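Local coordinates for epimerase family protein SDR39U1 (Homo sapiens, PDB 4B4O) that is a putative NADP-dependent oxidoreductase of the short-chain dehydrogenase/reductase superfamily, with NADPH bound in a Rossmann-type nucleotide-binding fold, at residues Ala110-Ser115 and Val154-Val159; Asp130-Leu135 and Ala258-Glu263. The protein carries 3 engineered substitutions. One frame throughout, in Å; residues are numbered along the deposited sequence.

Interaction 1. Residues Ala110-Ser115 and Val154-Val159; sequences AYYQPS and VVRSGV. With NDP (NADPH dihydro-nicotinamide-adenine-dinucleotide phosphate), chain I.
The guanidinium of Arg-156 lies almost flat on one face of the Tyr-111 ring, the two planes 21° apart. NH2 sits over the ring centre, and NH1 approaches the rim, 3.4 Å from Tyr-111 CD2. This is a cation-pi stack, with Arg-156 CZ 3.7 Å from the ring centroid. At the guanidinium edge, in its plane, comes Tyr-112 OH. Arg-156 NH1 donates to Tyr-112 OH over 3.0 Å, in a nearly straight bond (161°). The Tyr-112 ring is turned steeply against the guanidinium, and its CD1 lies at the edge of the Tyr-111 ring. The two neighbouring tyrosines thus hold the arginine in different ways, one by its face and one by its edge.

Arg-156 reaches them with its chain extended from CG to NE. Its NE forms a salt bridge with Glu-140 of helix 131-143, which would probably offset part of its charge, and Tyr-112 OH is also bonded to Asn-216 OD1. The next residue, Ser-157, turns its CB away from the loop; this atom lies 3.5 Å from C5N of NADPH. Gly-158 O lies 3.2 Å from C4N of NADPH, the hydride-carrying carbon. Strand 151-161 therefore meets both the cofactor and the tyrosine loop. In this Rossmann-type sheet it runs parallel to strand 102-108, whose following loop carries both tyrosines, while helix 131-143 touches Tyr-111.

Interaction 2. Residues Asp130-Leu135 and Ala258-Glu263; sequences DFFSNL and AIMLLE
Asp-130 OD1 accepts from Ser-133 N at 2.7 Å, while OD2 of the same carboxylate lies 4.2 Å from Ile-259 CG2. The return bond, from Asp-130 N to Ser-133 OG, measures 2.9 Å. Together the two bonds make a capping box, with Asp-130 as N-cap of helix 131-143. It fixes the carboxylate beside Ile-259 of helix 255-262.

In the first turn of helix 131-143, Phe-132 makes the larger part of its segment's contact through a Met-aromatic interaction. The selenium of Met-260, a selenomethionine here, stands over the ring centre, 4.0 Å from the centroid and 9° off the normal. Phe-131 CD2 lies over the opposite face, and Trp-70 also meets this ring. With an alanine here the ring is gone, which is likely to leave the Met-260 selenium without its aromatic face and open a gap between the two helices. At Met-260 and Leu-261 the helix is kinked, and Ala-258 O accepts from both Leu-261 N and Leu-262 N. The Met-260 side chain bends at its last torsion (chi3 -61°), which brings its methyl CE to 3.7 Å from Phe-132 CZ.

Interaction 1 is the more buried. It joins a strand of the central sheet to the loop after the adjacent strand, beside the nicotinamide. Interaction 2 lies farther from the chain centre and is partly buried. It links helix 131-143 of the nucleotide-binding fold to helix 255-262 of the C-terminal region. Both place a side chain over an aromatic face, but one is charged and further held by hydrogen bonding, whereas the other is selenium with apolar contacts. Helix 131-143 ties them together, with Glu-140 serving Arg-156 and Phe-132 meeting Met-260. They also touch directly: Ala-110 CB packs 3.7 Å from Phe-132 CB, and Pro-114 lies against Glu-263.

Interaction 1. Residues Ala110-Ser115 and Val154-Val159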
ATOM      1  N   ALA A 110      -0.672  -2.344   9.055  1.00 14.11           N
ATOM      2  CA  ALA A 110      -1.708  -2.533  10.074  1.00 15.12           C
ATOM      3  C   ALA A 110      -1.659  -3.929  10.723  1.00 15.54           C
ATOM      4  O   ALA A 110      -2.215  -4.130  11.803  1.00 16.50           O
ATOM      5  CB  ALA A 110      -3.070  -2.297   9.454  1.00 15.65           C
ATOM      6  N   TYR A 111      -1.022  -4.889  10.057  1.00 15.05           N
ATOM      7  CA  TYR A 111      -0.790  -6.222  10.629  1.00 15.62           C
ATOM      8  C   TYR A 111      -0.088  -6.155  11.994  1.00 16.06           C
ATOM      9  O   TYR A 111      -0.353  -6.965  12.868  1.00 17.03           O
ATOM     10  CB  TYR A 111       0.057  -7.061   9.654  1.00 15.15           C
ATOM     11  CG  TYR A 111       0.232  -8.516  10.042  1.00 16.01           C
ATOM     12  CD1 TYR A 111      -0.740  -9.458   9.725  1.00 16.80           C
ATOM     13  CD2 TYR A 111       1.368  -8.947  10.695  1.00 16.25           C
ATOM     14  CE1 TYR A 111      -0.597 -10.783  10.068  1.00 17.85           C
ATOM     15  CE2 TYR A 111       1.513 -10.264  11.061  1.00 17.31           C
ATOM     16  CZ  TYR A 111       0.525 -11.184  10.728  1.00 18.12           C
ATOM     17  OH  TYR A 111       0.668 -12.511  11.069  1.00 19.42           O
ATOM     18  N   TYR A 112       0.834  -5.206  12.142  1.00 15.49           N
ATOM     19  CA  TYR A 112       1.652  -5.091  13.349  1.00 15.96           C
ATOM     20  C   TYR A 112       0.989  -4.185  14.397  1.00 16.70           C
ATOM     21  O   TYR A 112       0.503  -3.103  14.087  1.00 16.52           O
ATOM     22  CB  TYR A 112       3.058  -4.574  13.016  1.00 15.28           C
ATOM     23  CG  TYR A 112       3.711  -5.297  11.864  1.00 14.71           C
ATOM     24  CD1 TYR A 112       4.041  -6.638  11.948  1.00 15.24           C
ATOM     25  CD2 TYR A 112       3.991  -4.629  10.678  1.00 13.88           C
ATOM     26  CE1 TYR A 112       4.625  -7.294  10.881  1.00 14.99           C
ATOM     27  CE2 TYR A 112       4.588  -5.277   9.603  1.00 13.57           C
ATOM     28  CZ  TYR A 112       4.899  -6.608   9.710  1.00 14.14           C
ATOM     29  OH  TYR A 112       5.506  -7.231   8.646  1.00 14.09           O
ATOM     30  N   GLN A 113       0.952  -4.676  15.625  1.00 17.77           N
ATOM     31  CA  GLN A 113       0.291  -4.006  16.719  1.00 18.84           C
ATOM     32  C   GLN A 113       0.916  -2.617  16.953  1.00 18.65           C
ATOM     33  O   GLN A 113       2.094  -2.504  17.255  1.00 18.48           O
ATOM     34  CB  GLN A 113       0.391  -4.905  17.960  1.00 20.13           C
ATOM     35  CG  GLN A 113       0.061  -4.309  19.323  1.00 21.53           C
ATOM     36  CD  GLN A 113      -1.416  -4.017  19.562  1.00 22.56           C
ATOM     37  OE1 GLN A 113      -2.238  -4.943  19.846  1.00 23.56           O
ATOM     38  NE2 GLN A 113      -1.760  -2.711  19.529  1.00 22.64           N
ATOM     39  N   PRO A 114       0.115  -1.553  16.816  1.00 18.90           N
ATOM     40  CA  PRO A 114       0.639  -0.230  17.132  1.00 19.10           C
ATOM     41  C   PRO A 114       1.133  -0.157  18.561  1.00 20.26           C
ATOM     42  O   PRO A 114       0.526  -0.739  19.459  1.00 21.38           O
ATOM     43  CB  PRO A 114      -0.571   0.677  16.947  1.00 19.77           C
ATOM     44  CG  PRO A 114      -1.431  -0.043  15.973  1.00 19.24           C
ATOM     45  CD  PRO A 114      -1.289  -1.486  16.364  1.00 19.27           C
ATOM     46  N   SER A 115       2.235   0.567  18.741  1.00 20.15           N
ATOM     47  CA  SER A 115       3.000   0.570  19.981  1.00 21.18           C
ATOM     48  C   SER A 115       4.029   1.692  19.936  1.00 21.16           C
ATOM     49  O   SER A 115       4.552   2.024  18.891  1.00 20.09           O
ATOM     50  CB  SER A 115       3.724  -0.768  20.164  1.00 20.95           C
ATOM     51  OG  SER A 115       4.671  -0.712  21.225  1.00 21.92           O
ATOM     52  N   VAL A 154       4.132 -11.040  -0.666  1.00 16.56           N
ATOM     53  CA  VAL A 154       3.183 -10.113  -0.087  1.00 16.23           C
ATOM     54  C   VAL A 154       3.985  -8.925   0.398  1.00 15.47           C
ATOM     55  O   VAL A 154       4.898  -9.084   1.187  1.00 15.28           O
ATOM     56  CB  VAL A 154       2.395 -10.724   1.084  1.00 16.55           C
ATOM     57  CG1 VAL A 154       1.617  -9.642   1.792  1.00 16.27           C
ATOM     58  CG2 VAL A 154       1.469 -11.822   0.593  1.00 17.44           C
ATOM     59  N   VAL A 155       3.639  -7.740  -0.078  1.00 15.18           N
ATOM     60  CA  VAL A 155       4.273  -6.507   0.369  1.00 14.53           C
ATOM     61  C   VAL A 155       3.331  -5.766   1.308  1.00 14.31           C
ATOM     62  O   VAL A 155       2.283  -5.264   0.894  1.00 14.50           O
ATOM     63  CB  VAL A 155       4.677  -5.618  -0.842  1.00 14.49           C
ATOM     64  CG1 VAL A 155       5.452  -4.389  -0.397  1.00 13.92           C
ATOM     65  CG2 VAL A 155       5.518  -6.422  -1.840  1.00 14.99           C
ATOM     66  N   ARG A 156       3.678  -5.733   2.586  1.00 14.10           N
ATOM     67  CA  ARG A 156       2.908  -4.981   3.564  1.00 14.02           C
ATOM     68  C   ARG A 156       3.398  -3.538   3.513  1.00 13.44           C
ATOM     69  O   ARG A 156       4.516  -3.228   3.939  1.00 13.14           O
ATOM     70  CB  ARG A 156       3.105  -5.548   4.964  1.00 14.27           C
ATOM     71  CG  ARG A 156       2.423  -6.893   5.188  1.00 15.01           C
ATOM     72  CD  ARG A 156       2.977  -7.617   6.403  1.00 15.40           C
ATOM     73  NE  ARG A 156       2.362  -8.931   6.584  1.00 16.22           N
ATOM     74  CZ  ARG A 156       2.739  -9.828   7.477  1.00 16.83           C
ATOM     75  NH1 ARG A 156       3.745  -9.577   8.302  1.00 16.76           N
ATOM     76  NH2 ARG A 156       2.095 -10.971   7.559  1.00 17.65           N
ATOM     77  N   SER A 157       2.552  -2.636   3.040  1.00 13.43           N
ATOM     78  CA  SER A 157       2.963  -1.264   2.782  1.00 12.99           C
ATOM     79  C   SER A 157       2.654  -0.310   3.927  1.00 12.82           C
ATOM     80  O   SER A 157       1.622  -0.412   4.599  1.00 13.21           O
ATOM     81  CB  SER A 157       2.262  -0.752   1.525  1.00 13.24           C
ATOM     82  OG  SER A 157       2.681   0.561   1.196  1.00 12.94           O
ATOM     83  N   GLY A 158       3.542   0.655   4.116  1.00 12.40           N
ATOM     84  CA  GLY A 158       3.252   1.818   4.948  1.00 12.28           C
ATOM     85  C   GLY A 158       2.515   2.859   4.124  1.00 12.32           C
ATOM     86  O   GLY A 158       1.981   2.549   3.072  1.00 12.59           O
ATOM     87  N   VAL A 159       2.444   4.084   4.636  1.00 12.19           N
ATOM     88  CA  VAL A 159       1.735   5.164   3.981  1.00 12.35           C
ATOM     89  C   VAL A 159       2.527   5.546   2.752  1.00 12.19           C
ATOM     90  O   VAL A 159       3.724   5.836   2.840  1.00 11.85           O
ATOM     91  CB  VAL A 159       1.627   6.395   4.892  1.00 12.30           C
ATOM     92  CG1 VAL A 159       0.483   7.309   4.415  1.00 12.76           C
ATOM     93  CG2 VAL A 159       1.392   5.910   6.324  1.00 12.51           C
TER
HETATM   94  PA  NDP I 999      -6.597   3.346  -4.852  1.00  2.00           P
HETATM   95  O1A NDP I 999      -7.927   3.599  -4.101  1.00  2.00           O
HETATM   96  O2A NDP I 999      -5.912   4.488  -5.631  1.00  2.00           O
HETATM   97  O5B NDP I 999      -6.747   2.201  -6.005  1.00  2.00           O
HETATM   98  C5B NDP I 999      -7.692   1.167  -5.750  1.00  2.00           C
HETATM   99  C4B NDP I 999      -8.164   0.624  -7.076  1.00  2.00           C
HETATM  100  O4B NDP I 999      -8.931  -0.544  -6.797  1.00  2.00           O
HETATM  101  C3B NDP I 999      -9.054   1.627  -7.816  1.00  2.00           C
HETATM  102  O3B NDP I 999      -8.381   2.288  -8.926  1.00  2.00           O
HETATM  103  C2B NDP I 999     -10.210   0.783  -8.333  1.00  2.00           C
HETATM  104  O2B NDP I 999     -10.002   0.361  -9.673  1.00  2.00           O
HETATM  105  C1B NDP I 999     -10.166  -0.455  -7.491  1.00  2.00           C
HETATM  106  N9A NDP I 999     -11.249  -0.320  -6.514  1.00  2.00           N
HETATM  107  C8A NDP I 999     -11.644   0.741  -5.738  1.00  2.00           C
HETATM  108  N7A NDP I 999     -12.781   0.370  -5.009  1.00  2.00           N
HETATM  109  C5A NDP I 999     -13.082  -0.911  -5.348  1.00  2.00           C
HETATM  110  C6A NDP I 999     -14.088  -1.916  -4.992  1.00  2.00           C
HETATM  111  N6A NDP I 999     -15.043  -1.665  -4.072  1.00  2.00           N
HETATM  112  N1A NDP I 999     -14.039  -3.125  -5.591  1.00  2.00           N
HETATM  113  C2A NDP I 999     -13.078  -3.388  -6.523  1.00  2.00           C
HETATM  114  N3A NDP I 999     -12.102  -2.531  -6.885  1.00  2.00           N
HETATM  115  C4A NDP I 999     -12.071  -1.341  -6.329  1.00  2.00           C
HETATM  116  O3  NDP I 999      -5.674   2.720  -3.680  1.00  2.00           O
HETATM  117  PN  NDP I 999      -4.062   2.756  -3.690  1.00  2.00           P
HETATM  118  O1N NDP I 999      -3.580   2.697  -5.131  1.00  2.00           O
HETATM  119  O2N NDP I 999      -3.585   3.898  -2.844  1.00  2.00           O
HETATM  120  O5D NDP I 999      -3.690   1.363  -2.894  1.00  2.00           O
HETATM  121  C5D NDP I 999      -4.065   0.148  -3.582  1.00  2.00           C
HETATM  122  C4D NDP I 999      -4.125  -1.038  -2.643  1.00  2.00           C
HETATM  123  O4D NDP I 999      -3.007  -0.888  -1.776  1.00  2.00           O
HETATM  124  C3D NDP I 999      -5.365  -1.079  -1.728  1.00  2.00           C
HETATM  125  O3D NDP I 999      -5.835  -2.456  -1.566  1.00  2.00           O
HETATM  126  C2D NDP I 999      -4.879  -0.455  -0.415  1.00  2.00           C
HETATM  127  O2D NDP I 999      -5.406  -0.975   0.811  1.00  2.00           O
HETATM  128  C1D NDP I 999      -3.426  -0.850  -0.410  1.00  2.00           C
HETATM  129  N1N NDP I 999      -2.576   0.048   0.394  1.00  2.00           N
HETATM  130  C2N NDP I 999      -2.501   1.360   0.134  1.00  2.00           C
HETATM  131  C3N NDP I 999      -1.702   2.187   0.892  1.00  2.00           C
HETATM  132  C7N NDP I 999      -1.644   3.630   0.553  1.00  2.00           C
HETATM  133  O7N NDP I 999      -2.045   3.976  -0.556  1.00  2.00           O
HETATM  134  N7N NDP I 999      -1.170   4.519   1.422  1.00  2.00           N
HETATM  135  C4N NDP I 999      -0.851   1.649   1.991  1.00  2.00           C
HETATM  136  C5N NDP I 999      -0.996   0.210   2.180  1.00  2.00           C
HETATM  137  C6N NDP I 999      -1.845  -0.524   1.371  1.00  2.00           C
HETATM  138  P2B NDP I 999     -11.267   0.411 -10.741  1.00  2.00           P
HETATM  139  O1X NDP I 999     -12.138  -0.785 -10.416  1.00  2.00           O
HETATM  140  O2X NDP I 999     -12.003   1.768 -10.528  1.00  2.00           O
HETATM  141  O3X NDP I 999     -10.419   0.246 -12.026  1.00  2.00           O

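Interaction 2. Residues Asp130-Leu135 and Ala258-Glu263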
ATOM      1  N   ASP A 130      -7.337  -6.174  15.947  1.00 24.30           N
ATOM      2  CA  ASP A 130      -8.296  -5.148  15.565  1.00 24.77           C
ATOM      3  C   ASP A 130      -8.796  -5.441  14.154  1.00 24.18           C
ATOM      4  O   ASP A 130      -8.366  -6.397  13.516  1.00 23.42           O
ATOM      5  CB  ASP A 130      -7.701  -3.728  15.688  1.00 24.07           C
ATOM      6  CG  ASP A 130      -6.637  -3.406  14.612  1.00 22.01           C
ATOM      7  OD1 ASP A 130      -6.383  -4.194  13.684  1.00 21.07           O
ATOM      8  OD2 ASP A 130      -5.999  -2.330  14.719  1.00 21.48           O
ATOM      9  N   PHE A 131      -9.674  -4.597  13.658  1.00 24.69           N
ATOM     10  CA  PHE A 131     -10.261  -4.831  12.365  1.00 24.46           C
ATOM     11  C   PHE A 131      -9.245  -4.905  11.211  1.00 22.46           C
ATOM     12  O   PHE A 131      -9.320  -5.789  10.346  1.00 22.18           O
ATOM     13  CB  PHE A 131     -11.284  -3.742  12.062  1.00 25.50           C
ATOM     14  CG  PHE A 131     -11.863  -3.843  10.682  1.00 25.36           C
ATOM     15  CD1 PHE A 131     -12.978  -4.616  10.455  1.00 26.84           C
ATOM     16  CD2 PHE A 131     -11.278  -3.187   9.627  1.00 23.93           C
ATOM     17  CE1 PHE A 131     -13.512  -4.719   9.195  1.00 26.88           C
ATOM     18  CE2 PHE A 131     -11.799  -3.293   8.365  1.00 23.95           C
ATOM     19  CZ  PHE A 131     -12.921  -4.057   8.150  1.00 25.42           C
ATOM     20  N   PHE A 132      -8.318  -3.953  11.180  1.00 21.29           N
ATOM     21  CA  PHE A 132      -7.367  -3.865  10.065  1.00 19.62           C
ATOM     22  C   PHE A 132      -6.289  -4.946  10.098  1.00 18.74           C
ATOM     23  O   PHE A 132      -5.842  -5.405   9.056  1.00 17.91           O
ATOM     24  CB  PHE A 132      -6.751  -2.471  10.019  1.00 18.96           C
ATOM     25  CG  PHE A 132      -7.746  -1.409   9.732  1.00 19.92           C
ATOM     26  CD1 PHE A 132      -8.292  -1.288   8.455  1.00 19.88           C
ATOM     27  CD2 PHE A 132      -8.180  -0.560  10.730  1.00 21.13           C
ATOM     28  CE1 PHE A 132      -9.248  -0.336   8.183  1.00 21.05           C
ATOM     29  CE2 PHE A 132      -9.139   0.414  10.468  1.00 22.36           C
ATOM     30  CZ  PHE A 132      -9.683   0.516   9.189  1.00 22.33           C
ATOM     31  N   SER A 133      -5.883  -5.356  11.293  1.00 19.15           N
ATOM     32  CA  SER A 133      -4.949  -6.469  11.417  1.00 18.75           C
ATOM     33  C   SER A 133      -5.632  -7.773  10.977  1.00 19.56           C
ATOM     34  O   SER A 133      -5.058  -8.530  10.200  1.00 19.03           O
ATOM     35  CB  SER A 133      -4.391  -6.565  12.846  1.00 19.28           C
ATOM     36  OG  SER A 133      -5.414  -6.575  13.818  1.00 20.82           O
ATOM     37  N   ASN A 134      -6.859  -8.016  11.446  1.00 21.04           N
ATOM     38  CA  ASN A 134      -7.644  -9.147  10.961  1.00 22.06           C
ATOM     39  C   ASN A 134      -7.854  -9.080   9.449  1.00 21.39           C
ATOM     40  O   ASN A 134      -7.824 -10.103   8.763  1.00 21.62           O
ATOM     41  CB  ASN A 134      -9.004  -9.244  11.673  1.00 23.98           C
ATOM     42  CG  ASN A 134      -8.885  -9.866  13.068  1.00 25.18           C
ATOM     43  OD1 ASN A 134      -8.279 -10.932  13.213  1.00 25.33           O
ATOM     44  ND2 ASN A 134      -9.455  -9.215  14.105  1.00 26.26           N
ATOM     45  N   LEU A 135      -8.078  -7.881   8.927  1.00 20.76           N
ATOM     46  CA  LEU A 135      -8.213  -7.726   7.483  1.00 20.20           C
ATOM     47  C   LEU A 135      -6.968  -8.299   6.784  1.00 19.02           C
ATOM     48  O   LEU A 135      -7.077  -9.141   5.922  1.00 19.29           O
ATOM     49  CB  LEU A 135      -8.444  -6.246   7.094  1.00 19.76           C
ATOM     50  CG  LEU A 135      -8.424  -5.854   5.596  1.00 19.14           C
ATOM     51  CD1 LEU A 135      -9.661  -6.286   4.828  1.00 20.38           C
ATOM     52  CD2 LEU A 135      -8.210  -4.358   5.443  1.00 18.60           C
ATOM     53  N   ALA A 258      -9.248   6.000  13.001  1.00 20.49           N
ATOM     54  CA  ALA A 258      -8.400   6.962  13.680  1.00 19.44           C
ATOM     55  C   ALA A 258      -7.085   6.303  14.141  1.00 18.75           C
ATOM     56  O   ALA A 258      -6.053   6.980  14.228  1.00 17.67           O
ATOM     57  CB  ALA A 258      -9.140   7.585  14.853  1.00 20.54           C
ATOM     58  N   ILE A 259      -7.136   4.997  14.426  1.00 19.63           N
ATOM     59  CA  ILE A 259      -5.967   4.210  14.835  1.00 19.32           C
ATOM     60  C   ILE A 259      -4.849   4.375  13.817  1.00 17.64           C
ATOM     61  O   ILE A 259      -3.681   4.512  14.174  1.00 16.95           O
ATOM     62  CB  ILE A 259      -6.332   2.711  15.001  1.00 20.78           C
ATOM     63  CG1 ILE A 259      -6.946   2.458  16.394  1.00 22.68           C
ATOM     64  CG2 ILE A 259      -5.142   1.806  14.815  1.00 20.26           C
ATOM     65  CD1 ILE A 259      -7.709   1.127  16.586  1.00 24.80           C
HETATM   66  N   MSE A 260      -5.217   4.393  12.544  1.00 17.27           N
HETATM   67  CA  MSE A 260      -4.239   4.503  11.467  1.00 16.00           C
HETATM   68  C   MSE A 260      -3.587   5.850  11.435  1.00 14.96           C
HETATM   69  O   MSE A 260      -2.515   5.986  10.840  1.00 14.05           O
HETATM   70  CB  MSE A 260      -4.914   4.279  10.114  1.00 16.33           C
HETATM   71  CG  MSE A 260      -5.173   2.789   9.903  1.00 17.41           C
HETATM   72 SE   MSE A 260      -6.267   2.538   8.296  0.75 18.62          SE
HETATM   73  CE  MSE A 260      -7.647   3.611   9.168  1.00 19.39           C
ATOM     74  N   LEU A 261      -4.211   6.851  12.054  1.00 15.30           N
ATOM     75  CA  LEU A 261      -3.695   8.225  12.039  1.00 14.69           C
ATOM     76  C   LEU A 261      -3.021   8.625  13.365  1.00 14.89           C
ATOM     77  O   LEU A 261      -1.975   9.277  13.359  1.00 14.40           O
ATOM     78  CB  LEU A 261      -4.824   9.225  11.694  1.00 15.16           C
ATOM     79  CG  LEU A 261      -5.302   9.403  10.242  1.00 15.17           C
ATOM     80  CD1 LEU A 261      -5.828   8.066   9.745  1.00 15.71           C
ATOM     81  CD2 LEU A 261      -6.401  10.446  10.082  1.00 15.93           C
ATOM     82  N   LEU A 262      -3.632   8.249  14.487  1.00 15.93           N
ATOM     83  CA  LEU A 262      -3.177   8.662  15.822  1.00 16.66           C
ATOM     84  C   LEU A 262      -2.135   7.740  16.435  1.00 16.89           C
ATOM     85  O   LEU A 262      -1.434   8.129  17.358  1.00 17.51           O
ATOM     86  CB  LEU A 262      -4.365   8.743  16.784  1.00 18.07           C
ATOM     87  CG  LEU A 262      -5.482   9.736  16.456  1.00 18.27           C
ATOM     88  CD1 LEU A 262      -6.662   9.501  17.376  1.00 19.87           C
ATOM     89  CD2 LEU A 262      -4.989  11.165  16.561  1.00 18.05           C
ATOM     90  N   GLU A 263      -2.026   6.525  15.910  1.00 16.62           N
ATOM     91  CA  GLU A 263      -1.073   5.559  16.427  1.00 17.00           C
ATOM     92  C   GLU A 263      -0.199   5.028  15.310  1.00 15.82           C
ATOM     93  O   GLU A 263      -0.398   5.358  14.142  1.00 14.85           O
ATOM     94  CB  GLU A 263      -1.811   4.411  17.117  1.00 18.46           C
ATOM     95  CG  GLU A 263      -2.822   4.847  18.168  1.00 19.92           C
ATOM     96  CD  GLU A 263      -3.405   3.680  18.940  1.00 21.79           C
ATOM     97  OE1 GLU A 263      -2.619   2.844  19.418  1.00 22.48           O
ATOM     98  OE2 GLU A 263      -4.646   3.600  19.060  1.00 22.77           O
TER